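Local coordinates for dual specificity protein phosphatase 18 (PDB 2ESB) that removes phosphate from tyrosine, serine and threonine side chains of proteins, with a preference for phosphotyrosine and diphosphorylated forms in MAP kinase peptides, at residues A[32-35]-A[39-42]; A[67-72]-A[77-82]; A[100-105]-A[112-117]. One frame throughout, in Å; residues are numbered along the deposited sequence.

Overall arrangement
Contact 3 lies near the middle of the chain, its centre about 14 Å from that of contact 1 and about 11 Å from that of contact 2, and touches both. Toward contact 1, Gly32 N probably hydrogen-bonds Ala105 O at 2.9 Å, while Ala35 and Leu41 pack on Leu101 and Ala35 on His103. Toward contact 2, Leu79 CD2 meets Leu114 CD2 at 3.6 Å. Contacts 1 and 2 do not touch, their nearest atoms about 9 Å apart. Contact 3 contains Cys104, the predicted phosphocysteine nucleophile; the Val71 side chain lies about 7 Å from that of Cys104, the Ala35 side chain about 9 Å. A bound sulfonate buffer lies about 7 Å from the Val71 side chain.

Contact 1 (A[32-35]-A[39-42]); sequences GVAA and LMLS
Met40 and Ala34 meet through a single pair of side-chain atoms, and the path of the methionine explains why. Its CB bond is directed at the segment 32-35, yet CB itself is still 4.6 Å from Ala34 O, too far for a close touch. CG extends anti to the backbone N (chi1 -162°), which carries the chain toward the Ala34 methyl, and its distance to Ala34 CB is 5.3 Å. The next atom makes the contact: SD comes to 4.0 Å from Ala34 CB, a dispersion contact of thioether sulfur and methyl. The chain then bends at chi3 (-76°), and CE turns off, ending 5.2 Å from Ala34 CB. Leu20, in a loop of the same chain, touches both Ala34 and Met40 and so extends this apolar patch.

These residues belong to the connection between strand 27-30 and the short helix 38-43 in the protein tyrosine phosphatase fold; 32-35 has helical backbone angles without regular helix bonds, and the chain folds back to lay it beside the helix. Asn37 OD1 accepts a hydrogen bond from Met40 N near the start of the helix.

Leu41 makes the second point of contact, one residue on. Although its CB bond points neither at nor away from 32-35, its branched end comes closer: CD1 approaches Ala35 O to 3.6 Å and CD2 follows at 4.1 Å from the same oxygen, so both methyls lie on one side of this oxygen, CD1 the nearer. No hydrogen bond spans the segments, and they bury only 140 Å² together. Ala35 CB points away from the helix, whereas Leu41 also touches Ile64, in another loop of the chain.

Contact 2 (A[67-72]-A[77-82]); sequences MQVPVA and SRLCDF
Val69 and Phe82 form the CH-pi contact: CG1 stands 3.4 Å from the centroid of the Phe82 ring, 9° off the ring normal, so one methyl sits almost exactly over the centre of a face. That methyl is anti to the Val69 backbone N (chi1 -179°), which aims it at the ring. Val71 CG1 lies 4.4 Å from Phe82 CE1, oblique to the ring. Replacing Phe82 by an alanine is likely to leave Val69 CG1 without its aromatic face and to open a gap beside Val71.

Purely aliphatic packing continues along the chain. Val71 CG2 meets Leu79 CD2 at 4.0 Å, the two side chains crossing at about a right angle, and Leu79 goes on to Ala113 of helix 110-122. The segments lead out of edge strand 65-68 toward helix 83-95, and the turn joining them corresponds to the loop that in related dual specificity phosphatases carries the general-acid aspartate.

Polar contacts tie the two ends of this turn together. Ser77 OG donates to Ala72 O at 2.9 Å, approaching from above the carbonyl plane, 44° out of it. A water accepts from Ala72 N and donates to Ser77 OG at 3.1 Å, giving the hydroxyl a second partner.

Contact 3 (A[100-105]-A[112-117]); sequences TLLHCA and AALCLA
Leu102 reaches across from strand 100-103 to the helix at Leu114 and Cys115, and its CD1 methyl makes the closest approaches. Along the helix segment, Ala112 comes first: its CB points away from the strand, and its carbonyl O accepts the hydrogen bond from Leu116 N at 3.0 Å that keeps this turn regular. Ala113 takes no part with the strand; its carbonyl O accepts from Ala117 N in the same helical pattern.

Leu114 is the first residue to touch. Its CB lies 4.2 Å from Leu102 CD1, and further out Leu114 CD1 is 4.3 Å from Leu102 CD2, so both branches of the strand leucine take part. Phe83 packs on Leu114 from helix 83-95, earlier in the chain, while Ile90 of that helix and Ile50 flank Leu102.

The phosphate-binding loop of the protein tyrosine phosphatase fold, the HCX5R signature, starts at His103 and Cys104 at the end of the first segment and runs on to Arg110 at the start of helix 110-122; the packing joins the strand that leads into this P-loop to the helix that leaves it. Cys104 is the predicted phosphocysteine nucleophile. Just before it, His103 ND1 donates to Cys104 O at 3.0 Å, nearly straight at 170° and close to the ring plane, while His103 NE2 bonds to Asn58 ND2, so both ring nitrogens are used and the ring's rotation is fixed. Ala105 N has a weak hydrogen bond to a sulfonate oxygen of a buffer molecule.

Cys115 follows: Leu102 CD1 nestles against its backbone N at 3.7 Å and against its CB at 4.0 Å. Ala117, last in the segment, packs on Phe83.

Contact 1 (A[32-35]-A[39-42])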
# COMPACT_ATOMS: atom_id res chain seq x y z
N GLY A 32 -12.11 -2.86 -1.59
CA GLY A 32 -12.49 -3.83 -2.61
C GLY A 32 -13.67 -3.44 -3.49
O GLY A 32 -13.76 -3.89 -4.63
N VAL A 33 -14.58 -2.63 -2.96
CA VAL A 33 -15.73 -2.22 -3.75
C VAL A 33 -15.31 -1.36 -4.94
O VAL A 33 -15.69 -1.63 -6.09
CB VAL A 33 -16.71 -1.39 -2.90
CG1 VAL A 33 -17.92 -1.01 -3.75
CG2 VAL A 33 -17.13 -2.17 -1.67
N ALA A 34 -14.53 -0.33 -4.66
CA ALA A 34 -14.08 0.59 -5.68
C ALA A 34 -13.24 -0.10 -6.74
O ALA A 34 -13.31 0.24 -7.92
CB ALA A 34 -13.27 1.71 -5.03
N ALA A 35 -12.48 -1.10 -6.31
CA ALA A 35 -11.59 -1.84 -7.19
C ALA A 35 -12.30 -2.58 -8.32
O ALA A 35 -11.66 -2.96 -9.30
CB ALA A 35 -10.76 -2.82 -6.36
N LEU A 39 -16.43 2.16 -14.02
CA LEU A 39 -16.41 3.59 -14.33
C LEU A 39 -15.32 4.34 -13.59
O LEU A 39 -14.66 5.22 -14.15
CB LEU A 39 -17.76 4.23 -14.01
CG LEU A 39 -18.88 3.95 -15.00
CD1 LEU A 39 -20.15 4.66 -14.55
CD2 LEU A 39 -18.47 4.42 -16.39
N MET A 40 -15.14 4.00 -12.32
CA MET A 40 -14.15 4.64 -11.49
C MET A 40 -12.75 4.32 -11.98
O MET A 40 -11.85 5.16 -11.94
CB MET A 40 -14.32 4.19 -10.05
CG MET A 40 -13.63 5.10 -9.06
SD MET A 40 -14.22 4.79 -7.41
CE MET A 40 -15.79 5.60 -7.49
N LEU A 41 -12.54 3.09 -12.43
CA LEU A 41 -11.24 2.69 -12.94
C LEU A 41 -10.93 3.45 -14.23
O LEU A 41 -9.86 4.04 -14.39
CB LEU A 41 -11.20 1.18 -13.21
CG LEU A 41 -11.34 0.29 -11.98
CD1 LEU A 41 -11.43 -1.16 -12.42
CD2 LEU A 41 -10.16 0.50 -11.03
N SER A 42 -11.88 3.46 -15.16
CA SER A 42 -11.62 4.15 -16.42
C SER A 42 -11.51 5.67 -16.25
O SER A 42 -10.65 6.30 -16.87
CB SER A 42 -12.70 3.79 -17.45
OG SER A 42 -13.99 4.09 -16.97

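Contact 2 (A[67-72]-A[77-82])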
# COMPACT_ATOMS: atom_id res chain seq x y z
N MET A 67 -3.34 -8.40 -10.92
CA MET A 67 -2.47 -9.36 -10.28
C MET A 67 -2.88 -9.43 -8.81
O MET A 67 -3.59 -8.56 -8.31
CB MET A 67 -0.99 -8.97 -10.39
CG MET A 67 -0.56 -7.87 -9.45
SD MET A 67 1.22 -7.61 -9.60
CE MET A 67 1.78 -8.94 -8.50
N GLN A 68 -2.44 -10.47 -8.12
CA GLN A 68 -2.81 -10.62 -6.73
C GLN A 68 -1.64 -11.05 -5.87
O GLN A 68 -0.83 -11.89 -6.27
CB GLN A 68 -3.94 -11.65 -6.62
CG GLN A 68 -4.56 -11.77 -5.24
CD GLN A 68 -5.97 -12.33 -5.31
OE1 GLN A 68 -6.50 -12.57 -6.39
NE2 GLN A 68 -6.59 -12.53 -4.15
N VAL A 69 -1.55 -10.42 -4.70
CA VAL A 69 -0.53 -10.70 -3.69
C VAL A 69 -1.39 -11.28 -2.58
O VAL A 69 -1.97 -10.54 -1.79
CB VAL A 69 0.15 -9.41 -3.22
CG1 VAL A 69 1.23 -9.72 -2.18
CG2 VAL A 69 0.74 -8.69 -4.41
N PRO A 70 -1.48 -12.62 -2.52
CA PRO A 70 -2.29 -13.34 -1.53
C PRO A 70 -1.83 -13.35 -0.08
O PRO A 70 -1.24 -14.33 0.37
CB PRO A 70 -2.36 -14.75 -2.13
CG PRO A 70 -0.97 -14.91 -2.66
CD PRO A 70 -0.71 -13.57 -3.35
N VAL A 71 -2.10 -12.27 0.64
CA VAL A 71 -1.73 -12.20 2.05
C VAL A 71 -2.96 -11.85 2.88
O VAL A 71 -3.83 -11.11 2.43
CB VAL A 71 -0.64 -11.16 2.34
CG1 VAL A 71 0.65 -11.54 1.60
CG2 VAL A 71 -1.11 -9.79 1.93
N ALA A 72 -3.03 -12.42 4.07
CA ALA A 72 -4.12 -12.15 4.98
C ALA A 72 -3.66 -10.93 5.77
O ALA A 72 -2.46 -10.63 5.81
CB ALA A 72 -4.32 -13.34 5.93
N SER A 77 1.78 -12.37 8.46
CA SER A 77 1.91 -12.43 7.01
C SER A 77 3.16 -11.71 6.51
O SER A 77 3.41 -10.55 6.87
CB SER A 77 0.67 -11.84 6.34
OG SER A 77 -0.46 -12.64 6.62
N ARG A 78 3.94 -12.38 5.68
CA ARG A 78 5.17 -11.81 5.14
C ARG A 78 4.96 -10.87 3.96
O ARG A 78 5.46 -11.12 2.86
CB ARG A 78 6.12 -12.94 4.73
CG ARG A 78 6.53 -13.85 5.88
CD ARG A 78 7.48 -14.94 5.38
NE ARG A 78 8.70 -14.38 4.80
CZ ARG A 78 9.56 -13.62 5.47
NH1 ARG A 78 9.33 -13.32 6.74
NH2 ARG A 78 10.64 -13.14 4.87
N LEU A 79 4.24 -9.77 4.17
CA LEU A 79 4.01 -8.81 3.10
C LEU A 79 5.35 -8.28 2.66
O LEU A 79 5.53 -7.91 1.49
CB LEU A 79 3.16 -7.63 3.59
CG LEU A 79 1.86 -7.29 2.87
CD1 LEU A 79 1.46 -5.89 3.30
CD2 LEU A 79 2.00 -7.37 1.35
N CYS A 80 6.30 -8.23 3.59
CA CYS A 80 7.65 -7.74 3.32
C CYS A 80 8.30 -8.40 2.11
O CYS A 80 9.10 -7.77 1.42
CB CYS A 80 8.55 -7.92 4.54
SG CYS A 80 8.63 -9.60 5.17
N ASP A 81 7.97 -9.66 1.82
CA ASP A 81 8.57 -10.32 0.65
C ASP A 81 8.15 -9.66 -0.65
O ASP A 81 8.77 -9.85 -1.70
CB ASP A 81 8.21 -11.81 0.60
CG ASP A 81 8.72 -12.57 1.81
OD1 ASP A 81 9.71 -12.12 2.42
OD2 ASP A 81 8.14 -13.62 2.13
N PHE A 82 7.09 -8.85 -0.59
CA PHE A 82 6.62 -8.18 -1.79
C PHE A 82 6.98 -6.69 -1.86
O PHE A 82 6.70 -6.06 -2.87
CB PHE A 82 5.11 -8.35 -1.94
CG PHE A 82 4.68 -9.77 -2.14
CD1 PHE A 82 4.43 -10.59 -1.05
CD2 PHE A 82 4.57 -10.30 -3.42
CE1 PHE A 82 4.06 -11.92 -1.23
CE2 PHE A 82 4.19 -11.63 -3.62
CZ PHE A 82 3.94 -12.44 -2.52
O HOH W 1 -1.15 -14.73 4.46

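Contact 3 (A[100-105]-A[112-117])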
# COMPACT_ATOMS: atom_id res chain seq x y z
N THR A 100 -1.47 2.87 -11.38
CA THR A 100 -1.74 1.69 -10.58
C THR A 100 -2.69 1.91 -9.41
O THR A 100 -2.60 2.92 -8.72
CB THR A 100 -0.41 1.13 -10.00
OG1 THR A 100 0.51 0.87 -11.07
CG2 THR A 100 -0.64 -0.14 -9.21
N LEU A 101 -3.60 0.96 -9.22
CA LEU A 101 -4.50 0.97 -8.07
C LEU A 101 -4.08 -0.19 -7.19
O LEU A 101 -4.06 -1.36 -7.62
CB LEU A 101 -5.98 0.75 -8.46
CG LEU A 101 -6.91 0.44 -7.26
CD1 LEU A 101 -7.00 1.65 -6.31
CD2 LEU A 101 -8.31 0.07 -7.76
N LEU A 102 -3.71 0.13 -5.96
CA LEU A 102 -3.37 -0.88 -4.97
C LEU A 102 -4.63 -0.97 -4.12
O LEU A 102 -5.12 0.06 -3.67
CB LEU A 102 -2.25 -0.40 -4.04
CG LEU A 102 -0.79 -0.67 -4.37
CD1 LEU A 102 0.08 0.08 -3.35
CD2 LEU A 102 -0.53 -2.18 -4.32
N HIS A 103 -5.16 -2.17 -3.89
CA HIS A 103 -6.34 -2.31 -3.03
C HIS A 103 -6.28 -3.62 -2.25
O HIS A 103 -5.53 -4.54 -2.58
CB HIS A 103 -7.63 -2.28 -3.85
CG HIS A 103 -7.97 -3.58 -4.52
ND1 HIS A 103 -8.70 -4.57 -3.90
CD2 HIS A 103 -7.70 -4.04 -5.77
CE1 HIS A 103 -8.87 -5.58 -4.73
NE2 HIS A 103 -8.27 -5.28 -5.87
N CYS A 104 -7.06 -3.69 -1.19
CA CYS A 104 -7.16 -4.90 -0.40
C CYS A 104 -8.66 -4.99 -0.10
O CYS A 104 -9.47 -4.64 -0.98
CB CYS A 104 -6.27 -4.84 0.86
SG CYS A 104 -6.35 -3.35 1.88
N ALA A 105 -9.07 -5.44 1.07
CA ALA A 105 -10.50 -5.51 1.33
C ALA A 105 -11.05 -4.15 1.74
O ALA A 105 -12.04 -3.67 1.18
CB ALA A 105 -10.81 -6.56 2.41
N ALA A 112 -2.15 -0.38 2.10
CA ALA A 112 -1.47 0.78 2.66
C ALA A 112 0.00 0.50 2.94
O ALA A 112 0.86 1.35 2.68
CB ALA A 112 -2.17 1.24 3.94
N ALA A 113 0.30 -0.68 3.46
CA ALA A 113 1.68 -1.05 3.76
C ALA A 113 2.54 -1.09 2.51
O ALA A 113 3.69 -0.64 2.51
CB ALA A 113 1.72 -2.40 4.48
N LEU A 114 2.00 -1.64 1.42
CA LEU A 114 2.78 -1.70 0.18
C LEU A 114 3.00 -0.29 -0.36
O LEU A 114 4.05 0.00 -0.94
CB LEU A 114 2.08 -2.58 -0.87
CG LEU A 114 2.11 -4.08 -0.55
CD1 LEU A 114 1.72 -4.87 -1.78
CD2 LEU A 114 3.50 -4.50 -0.12
N CYS A 115 2.01 0.57 -0.18
CA CYS A 115 2.12 1.95 -0.63
C CYS A 115 3.26 2.64 0.12
O CYS A 115 4.08 3.34 -0.49
CB CYS A 115 0.81 2.70 -0.39
SG CYS A 115 0.92 4.48 -0.79
N LEU A 116 3.33 2.44 1.44
CA LEU A 116 4.40 3.05 2.24
C LEU A 116 5.77 2.58 1.76
O LEU A 116 6.70 3.38 1.64
CB LEU A 116 4.23 2.73 3.73
CG LEU A 116 2.95 3.23 4.40
CD1 LEU A 116 2.98 2.88 5.88
CD2 LEU A 116 2.80 4.74 4.20
N ALA A 117 5.89 1.29 1.46
CA ALA A 117 7.16 0.75 1.00
C ALA A 117 7.54 1.40 -0.32
O ALA A 117 8.70 1.78 -0.53
CB ALA A 117 7.07 -0.79 0.83